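Long-range contacts in laccase (Botrytis aclada, PDB 3SQR), which oxidises phenolic substrates such as hydroquinones with molecular oxygen as a multicopper enzyme, and probably takes part in lignin degradation and detoxification of lignin-derived products: residues V112-E117 against I147-T152; Y70-E75 against M89-T94; G120-W125 against G138-T143. All blocks are in the same frame, centred on the assembly; numbering follows the deposited sequence.

Contact 1. Residues V112-E117 against I147-T152. With NAG (2-acetamido-2-deoxy-beta-D-glucopyranose), chain H.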
# COMPACT_ATOMS: atom_id res chain seq x y z
N VAL A 112 6.32 -3.37 -18.42
CA VAL A 112 5.99 -4.50 -17.58
C VAL A 112 5.61 -5.65 -18.47
O VAL A 112 4.55 -5.63 -19.11
CB VAL A 112 4.87 -4.25 -16.60
CG1 VAL A 112 4.59 -5.48 -15.78
CG2 VAL A 112 5.31 -3.07 -15.61
N THR A 113 6.44 -6.68 -18.44
CA THR A 113 6.15 -7.91 -19.21
C THR A 113 5.71 -8.99 -18.29
O THR A 113 6.36 -9.28 -17.27
CB THR A 113 7.41 -8.37 -19.98
OG1 THR A 113 7.88 -7.32 -20.88
CG2 THR A 113 7.12 -9.70 -20.74
N ASN A 114 4.56 -9.58 -18.61
CA ASN A 114 4.04 -10.67 -17.83
C ASN A 114 4.65 -11.96 -18.29
O ASN A 114 4.21 -12.53 -19.26
CB ASN A 114 2.49 -10.81 -17.92
CG ASN A 114 1.97 -11.86 -17.06
OD1 ASN A 114 2.72 -12.51 -16.30
ND2 ASN A 114 0.61 -12.05 -17.09
N ASN A 115 5.59 -12.46 -17.52
CA ASN A 115 6.19 -13.77 -17.79
C ASN A 115 5.70 -14.91 -16.91
O ASN A 115 6.38 -15.94 -16.78
CB ASN A 115 7.71 -13.65 -17.80
CG ASN A 115 8.20 -12.90 -19.00
OD1 ASN A 115 7.81 -13.20 -20.16
ND2 ASN A 115 9.00 -11.85 -18.74
N LEU A 116 4.52 -14.73 -16.31
CA LEU A 116 3.82 -15.81 -15.67
C LEU A 116 3.12 -16.56 -16.81
O LEU A 116 2.82 -15.95 -17.85
CB LEU A 116 2.77 -15.30 -14.70
CG LEU A 116 3.37 -14.43 -13.57
CD1 LEU A 116 2.10 -13.84 -12.86
CD2 LEU A 116 4.33 -15.20 -12.66
N GLU A 117 2.90 -17.85 -16.60
CA GLU A 117 2.17 -18.62 -17.59
C GLU A 117 0.65 -18.64 -17.37
O GLU A 117 -0.10 -18.71 -18.34
CB GLU A 117 2.69 -20.06 -17.58
CG GLU A 117 4.07 -20.21 -18.20
CD GLU A 117 4.24 -21.56 -18.87
OE1 GLU A 117 3.91 -22.61 -18.23
OE2 GLU A 117 4.65 -21.56 -20.06
N ILE A 147 -2.77 -7.71 -18.04
CA ILE A 147 -1.71 -8.02 -18.99
C ILE A 147 -1.63 -9.55 -19.14
O ILE A 147 -1.38 -10.30 -18.17
CB ILE A 147 -0.31 -7.55 -18.50
CG1 ILE A 147 -0.36 -6.06 -18.13
CG2 ILE A 147 0.76 -7.81 -19.61
CD1 ILE A 147 0.90 -5.54 -17.30
N ALA A 148 -1.90 -10.04 -20.34
CA ALA A 148 -1.89 -11.46 -20.52
C ALA A 148 -0.46 -12.02 -20.43
O ALA A 148 0.47 -11.31 -20.74
CB ALA A 148 -2.51 -11.81 -21.93
N PRO A 149 -0.31 -13.29 -20.07
CA PRO A 149 0.96 -14.00 -20.17
C PRO A 149 1.63 -13.74 -21.50
O PRO A 149 1.01 -13.85 -22.61
CB PRO A 149 0.57 -15.46 -19.95
CG PRO A 149 -0.50 -15.38 -18.96
CD PRO A 149 -1.31 -14.17 -19.47
N GLY A 150 2.88 -13.30 -21.39
CA GLY A 150 3.72 -12.98 -22.56
C GLY A 150 3.51 -11.60 -23.13
O GLY A 150 4.29 -11.19 -23.97
N ASP A 151 2.48 -10.84 -22.69
CA ASP A 151 2.30 -9.53 -23.17
C ASP A 151 3.11 -8.53 -22.28
O ASP A 151 3.52 -8.87 -21.16
CB ASP A 151 0.83 -9.17 -23.17
CG ASP A 151 0.51 -7.99 -24.02
OD1 ASP A 151 1.36 -7.58 -24.83
OD2 ASP A 151 -0.63 -7.45 -23.90
N THR A 152 3.27 -7.34 -22.82
CA THR A 152 3.91 -6.20 -22.19
C THR A 152 2.97 -5.00 -22.18
O THR A 152 2.31 -4.70 -23.20
CB THR A 152 5.25 -5.87 -22.86
OG1 THR A 152 6.10 -7.02 -22.76
CG2 THR A 152 5.91 -4.60 -22.17
C1 NAG H . 4.11 -20.82 -11.57
C2 NAG H . 2.78 -21.07 -12.23
C3 NAG H . 2.13 -22.27 -11.59
C4 NAG H . 3.03 -23.50 -11.64
C5 NAG H . 4.36 -23.10 -11.03
C6 NAG H . 5.32 -24.28 -11.07
C7 NAG H . 1.61 -19.02 -12.74
C8 NAG H . 0.73 -17.96 -12.17
N2 NAG H . 1.92 -19.94 -11.91
O3 NAG H . 0.90 -22.48 -12.22
O4 NAG H . 2.44 -24.52 -10.84
O5 NAG H . 4.88 -22.01 -11.78
O6 NAG H . 5.60 -24.56 -12.43
O7 NAG H . 1.99 -18.97 -13.90
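Thr113 and Thr152 form an antiparallel, non-hydrogen-bonded beta pair between strand 107-114 and the start of strand 152-158. Their CA atoms are 4.1 Å apart. Both side chains lie on the same face of the sheet, and OG1 of Thr113 is hydrogen-bonded to OG1 of Thr152 at 2.6 Å. In each threonine OG1 is anti to the carbonyl carbon (chi1 -58° and -59°), which turns the two hydroxyls together.

The next residue, Asn114, is gripped by backbone and side chain. Its N donates to Asp151 O at 2.8 Å, and its O accepts from Gly150 N at 2.6 Å. Gly150 belongs to a type II beta turn, Ala148 to Asp151, which leads into the edge strand of a four-stranded sheet in the first cupredoxin-like domain. The side chain of Asn114 reaches across to the same loop. Its ND2 donates to Ile147 O at 2.9 Å, with that oxygen close to the amide plane, and also bonds to Asn119 O. On the other branch OD1 accepts from Leu116 N at 2.9 Å, which makes an Asx turn. The donor there stands above the carbonyl plane. Both ends of the amide are therefore used, which fixes its rotation.

In the turn, Pro149 CB comes close to Leu116 O, at 3.1 Å. Both buried, Val112 CG1 and Ile147 CD1 meet at 4.0 Å, the two side chains crossing at about a right angle. At the outer end Glu117 N makes a weak bond to O7 of a glycan NAG, which is also bound by His118 N.

Contact 2. Residues Y70-E75 against M89-T94. With NAG (2-acetamido-2-deoxy-beta-D-glucopyranose), chain G; MAN (alpha-D-mannopyranose), chain C.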
# COMPACT_ATOMS: atom_id res chain seq x y z
N TYR A 70 12.35 1.86 -17.15
CA TYR A 70 12.55 0.62 -16.43
C TYR A 70 11.93 -0.51 -17.20
O TYR A 70 10.91 -0.33 -17.86
CB TYR A 70 11.93 0.68 -15.01
CG TYR A 70 12.65 1.52 -14.02
CD1 TYR A 70 13.63 0.98 -13.19
CD2 TYR A 70 12.34 2.85 -13.88
CE1 TYR A 70 14.29 1.79 -12.24
CE2 TYR A 70 12.97 3.63 -12.97
CZ TYR A 70 13.94 3.12 -12.16
OH TYR A 70 14.55 3.96 -11.28
N TRP A 71 12.52 -1.70 -17.12
CA TRP A 71 11.95 -2.89 -17.69
C TRP A 71 11.72 -3.85 -16.55
O TRP A 71 12.63 -4.15 -15.81
CB TRP A 71 12.88 -3.52 -18.76
CG TRP A 71 12.84 -2.86 -20.07
CD1 TRP A 71 12.06 -3.21 -21.16
CD2 TRP A 71 13.59 -1.73 -20.46
NE1 TRP A 71 12.28 -2.33 -22.20
CE2 TRP A 71 13.23 -1.42 -21.79
CE3 TRP A 71 14.55 -0.93 -19.81
CZ2 TRP A 71 13.76 -0.35 -22.45
CZ3 TRP A 71 15.10 0.11 -20.49
CH2 TRP A 71 14.72 0.39 -21.80
N LEU A 72 10.49 -4.30 -16.36
CA LEU A 72 10.21 -5.24 -15.28
C LEU A 72 9.62 -6.46 -15.89
O LEU A 72 8.76 -6.39 -16.77
CB LEU A 72 9.21 -4.69 -14.26
CG LEU A 72 9.65 -3.46 -13.45
CD1 LEU A 72 8.57 -2.94 -12.51
CD2 LEU A 72 10.90 -3.84 -12.70
N SER A 73 10.03 -7.58 -15.36
CA SER A 73 9.48 -8.84 -15.75
C SER A 73 8.80 -9.48 -14.57
O SER A 73 9.39 -9.71 -13.51
CB SER A 73 10.59 -9.72 -16.32
OG SER A 73 10.17 -11.07 -16.40
N VAL A 74 7.52 -9.79 -14.74
CA VAL A 74 6.76 -10.48 -13.74
C VAL A 74 7.01 -11.95 -13.90
O VAL A 74 6.71 -12.52 -14.95
CB VAL A 74 5.27 -10.18 -13.82
CG1 VAL A 74 4.47 -11.05 -12.85
CG2 VAL A 74 5.08 -8.68 -13.58
N GLU A 75 7.61 -12.52 -12.88
CA GLU A 75 8.13 -13.88 -12.97
C GLU A 75 7.64 -14.84 -11.96
O GLU A 75 7.23 -14.53 -10.86
CB GLU A 75 9.66 -13.84 -12.90
CG GLU A 75 10.22 -12.84 -13.86
CD GLU A 75 11.66 -13.04 -14.21
OE1 GLU A 75 12.48 -13.47 -13.36
OE2 GLU A 75 11.95 -12.75 -15.39
N MET A 89 5.89 -15.09 -6.90
CA MET A 89 5.64 -14.27 -8.04
C MET A 89 6.32 -12.95 -7.81
O MET A 89 6.01 -12.23 -6.83
CB MET A 89 4.15 -14.06 -8.25
CG MET A 89 3.44 -15.34 -8.33
SD MET A 89 1.74 -15.18 -8.90
CE MET A 89 1.17 -16.89 -8.75
N THR A 90 7.27 -12.66 -8.69
CA THR A 90 8.21 -11.60 -8.45
C THR A 90 8.32 -10.65 -9.63
O THR A 90 8.09 -11.01 -10.76
CB THR A 90 9.61 -12.15 -8.15
OG1 THR A 90 10.21 -12.74 -9.31
CG2 THR A 90 9.58 -13.18 -7.03
N PHE A 91 8.85 -9.47 -9.35
CA PHE A 91 9.45 -8.65 -10.35
C PHE A 91 10.92 -9.03 -10.38
O PHE A 91 11.70 -8.81 -9.41
CB PHE A 91 9.35 -7.19 -9.96
CG PHE A 91 7.94 -6.70 -9.86
CD1 PHE A 91 7.23 -6.48 -11.02
CD2 PHE A 91 7.33 -6.48 -8.63
CE1 PHE A 91 5.94 -5.99 -10.99
CE2 PHE A 91 6.02 -5.98 -8.58
CZ PHE A 91 5.34 -5.76 -9.75
N ASN A 92 11.33 -9.61 -11.48
CA ASN A 92 12.77 -9.77 -11.73
C ASN A 92 13.47 -10.66 -10.75
O ASN A 92 14.65 -10.49 -10.45
CB ASN A 92 13.44 -8.38 -11.82
CG ASN A 92 13.21 -7.81 -13.14
OD1 ASN A 92 12.09 -7.39 -13.45
ND2 ASN A 92 14.23 -7.81 -13.98
N GLY A 93 12.72 -11.60 -10.21
CA GLY A 93 13.28 -12.71 -9.48
C GLY A 93 13.73 -12.44 -8.07
O GLY A 93 14.42 -13.24 -7.47
N THR A 94 13.33 -11.31 -7.49
CA THR A 94 13.67 -11.00 -6.12
C THR A 94 12.41 -10.56 -5.37
O THR A 94 11.48 -10.06 -5.99
CB THR A 94 14.67 -9.89 -5.98
OG1 THR A 94 14.18 -8.66 -6.58
CG2 THR A 94 16.06 -10.30 -6.56
C1 NAG G . 14.11 -7.39 -15.36
C2 NAG G . 15.17 -6.48 -15.94
C3 NAG G . 14.94 -6.26 -17.41
C4 NAG G . 14.92 -7.59 -18.10
C5 NAG G . 13.86 -8.47 -17.48
C6 NAG G . 13.79 -9.85 -18.12
C7 NAG G . 15.79 -4.88 -14.19
C8 NAG G . 15.45 -3.54 -13.60
N2 NAG G . 15.04 -5.20 -15.25
O3 NAG G . 16.01 -5.54 -17.89
O4 NAG G . 14.61 -7.38 -19.43
O5 NAG G . 14.13 -8.64 -16.08
O6 NAG G . 15.07 -10.50 -17.93
O7 NAG G . 16.68 -5.59 -13.71
C1 MAN C . 19.03 2.19 -16.29
C2 MAN C . 18.58 2.37 -17.75
C3 MAN C . 18.25 3.86 -18.01
C4 MAN C . 17.18 4.32 -17.02
C5 MAN C . 17.65 4.06 -15.58
C6 MAN C . 16.52 4.30 -14.57
O2 MAN C . 17.50 1.49 -18.08
O3 MAN C . 17.83 4.10 -19.33
O4 MAN C . 16.65 5.63 -17.31
O5 MAN C . 18.06 2.70 -15.40
O6 MAN C . 16.96 4.04 -13.24
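The beta hairpin of strands 67-79 and 86-91 carries an N-glycosylation site on Asn92, just after strand 86-91. Glu75 and Thr90 are its antiparallel hydrogen-bonded pair, with Glu75 N to Thr90 O at 2.6 Å and Thr90 N to Glu75 O at 2.9 Å. Val74 and Phe91 form the non-hydrogen-bonded pair beside it. Their side chains lie side by side and point the same way, Val74 CG2 being 3.8 Å from Phe91 CE1. Leu72 CD1 reaches the same ring at CD1.

From Phe91 to Thr94 runs a type I' turn. Asn92 N donates to Ser73 O at 2.8 Å. Its side chain folds back, with CG anti to the carbonyl carbon (chi1 -80°), and OD1 accepts a nearly straight bond from Ser73 N at 2.8 Å (176°). The other branch, ND2, is bonded covalently to C1 of the NAG. The sugar N2 donates to Trp71 O at 2.7 Å, and its C6 touches Ser73 CB. Ser73 OG donates to Glu75 OE2 at 2.6 Å.

Asn92 OD1 thus takes the place a backbone carbonyl would have opposite Ser73 N. The first sugar is held by a covalent bond and a backbone acceptor, so its orientation is probably restricted.

Contact 3. Residues G120-W125 against G138-T143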
# COMPACT_ATOMS: atom_id res chain seq x y z
N GLY A 120 -2.98 -13.49 -15.55
CA GLY A 120 -2.79 -12.10 -15.94
C GLY A 120 -2.01 -11.41 -14.81
O GLY A 120 -1.79 -11.96 -13.77
N THR A 121 -1.71 -10.14 -15.03
CA THR A 121 -1.16 -9.33 -13.95
C THR A 121 -1.46 -7.86 -14.29
O THR A 121 -1.83 -7.51 -15.37
CB THR A 121 0.32 -9.58 -13.75
OG1 THR A 121 0.72 -9.05 -12.45
CG2 THR A 121 1.18 -8.93 -14.86
N SER A 122 -1.22 -6.97 -13.35
CA SER A 122 -1.58 -5.59 -13.51
C SER A 122 -0.90 -4.91 -12.36
O SER A 122 -1.13 -5.32 -11.24
CB SER A 122 -3.07 -5.42 -13.29
OG SER A 122 -3.39 -4.10 -13.62
N ILE A 123 -0.10 -3.89 -12.63
CA ILE A 123 0.78 -3.33 -11.61
C ILE A 123 0.32 -1.96 -11.25
O ILE A 123 0.22 -1.09 -12.12
CB ILE A 123 2.22 -3.26 -12.09
CG1 ILE A 123 2.67 -4.58 -12.66
CG2 ILE A 123 3.20 -2.78 -10.91
CD1 ILE A 123 2.46 -5.82 -11.86
N HIS A 124 0.09 -1.78 -9.94
CA HIS A 124 -0.33 -0.54 -9.35
C HIS A 124 0.87 0.14 -8.61
O HIS A 124 1.69 -0.47 -8.00
CB HIS A 124 -1.49 -0.78 -8.39
CG HIS A 124 -1.83 0.41 -7.55
ND1 HIS A 124 -2.35 1.57 -8.10
CD2 HIS A 124 -1.82 0.59 -6.21
CE1 HIS A 124 -2.53 2.45 -7.13
NE2 HIS A 124 -2.25 1.88 -5.97
N TRP A 125 0.87 1.45 -8.72
CA TRP A 125 1.95 2.32 -8.18
C TRP A 125 1.27 2.99 -7.00
O TRP A 125 0.45 3.90 -7.16
CB TRP A 125 2.43 3.27 -9.30
CG TRP A 125 2.49 2.54 -10.61
CD1 TRP A 125 1.49 2.48 -11.57
CD2 TRP A 125 3.52 1.68 -11.06
NE1 TRP A 125 1.87 1.64 -12.55
CE2 TRP A 125 3.08 1.09 -12.25
CE3 TRP A 125 4.76 1.26 -10.52
CZ2 TRP A 125 3.80 0.15 -12.91
CZ3 TRP A 125 5.49 0.31 -11.18
CH2 TRP A 125 5.02 -0.24 -12.39
N GLY A 138 -3.10 0.75 -12.89
CA GLY A 138 -2.83 -0.67 -12.73
C GLY A 138 -3.85 -1.47 -11.97
O GLY A 138 -3.52 -2.53 -11.48
N VAL A 139 -5.15 -1.08 -12.01
CA VAL A 139 -6.16 -1.84 -11.35
C VAL A 139 -6.88 -2.65 -12.43
O VAL A 139 -7.61 -2.02 -13.18
CB VAL A 139 -7.18 -1.03 -10.65
CG1 VAL A 139 -8.20 -1.89 -9.92
CG2 VAL A 139 -6.41 -0.10 -9.56
N PRO A 140 -6.72 -3.94 -12.41
CA PRO A 140 -7.38 -4.75 -13.45
C PRO A 140 -8.87 -4.76 -13.18
O PRO A 140 -9.30 -4.89 -12.02
CB PRO A 140 -6.74 -6.13 -13.26
CG PRO A 140 -6.42 -6.20 -11.82
CD PRO A 140 -6.14 -4.79 -11.37
N GLY A 141 -9.66 -4.63 -14.25
CA GLY A 141 -11.08 -4.47 -14.05
C GLY A 141 -11.55 -3.07 -13.83
O GLY A 141 -12.76 -2.80 -13.84
N VAL A 142 -10.63 -2.15 -13.49
CA VAL A 142 -11.01 -0.75 -13.35
C VAL A 142 -10.30 0.14 -14.36
O VAL A 142 -10.94 0.87 -15.14
CB VAL A 142 -10.73 -0.25 -11.92
CG1 VAL A 142 -11.00 1.31 -11.84
CG2 VAL A 142 -11.48 -1.09 -10.82
N THR A 143 -8.95 0.13 -14.37
CA THR A 143 -8.18 1.04 -15.26
C THR A 143 -7.51 0.35 -16.45
O THR A 143 -6.94 0.99 -17.34
CB THR A 143 -7.12 1.81 -14.48
OG1 THR A 143 -6.18 0.89 -13.97
CG2 THR A 143 -7.75 2.59 -13.33
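Segment 120-125 runs extended into strand 123-125, while segment 138-143 is a loop that meets it near one point. The closest CA atoms are those of His124 and Gly138, 4.2 Å apart. No backbone N-H...O bond joins the two segments. Instead Gly138, which has a positive phi (77°), makes a close CA-H...O contact from its CA to Ile123 O at 3.1 Å.

Ser122 carries the polar link. Its OG lies anti to the backbone N (chi1 -173°) and donates to Gly138 O at 2.7 Å. The hydroxyl comes in from above the carbonyl plane, well to the side of the C=O direction. The ring of Pro140 lies against the same serine, with its CB 3.7 Å from Ser122 CB. Within the loop, Thr143 OG1 accepts from Val139 N at 3.0 Å.

His124 lies beside the copper cluster and probably binds the type 2 copper, as in related enzymes. Its ND1 is hydrogen-bonded to Asp137 O, next to Gly138, and its ring stacks with that of His468. Strand 123-125 is an edge strand beside 163-169, with Ile123 facing Val112 of strand 107-114. The loop lies against strand 520-526, where Val139 touches Leu523.

How the contacts relate
All three contacts lie in the same N-terminal domain. Contacts 1 and 2 share one sheet through the neighbouring strands 107-114 and 67-79, and their centres are 10 Å apart. Asn115 ND2 is hydrogen-bonded to Ser73 OG (2.7 Å) and Asn115 N to Val74 O (2.8 Å). Contact 3 falls within the chain between the two segments of contact 1. Ile147 N meets Thr121 O at 2.8 Å, a probable hydrogen bond. Contacts 2 and 3 touch by packing, Phe91 CZ on Ile123 CD1 at 3.6 Å. Contact 3 is nearest the copper cluster, the His124 side chain being about 4 Å from a copper ion. The Phe91 side chain is about 11 Å from a bound copper ion.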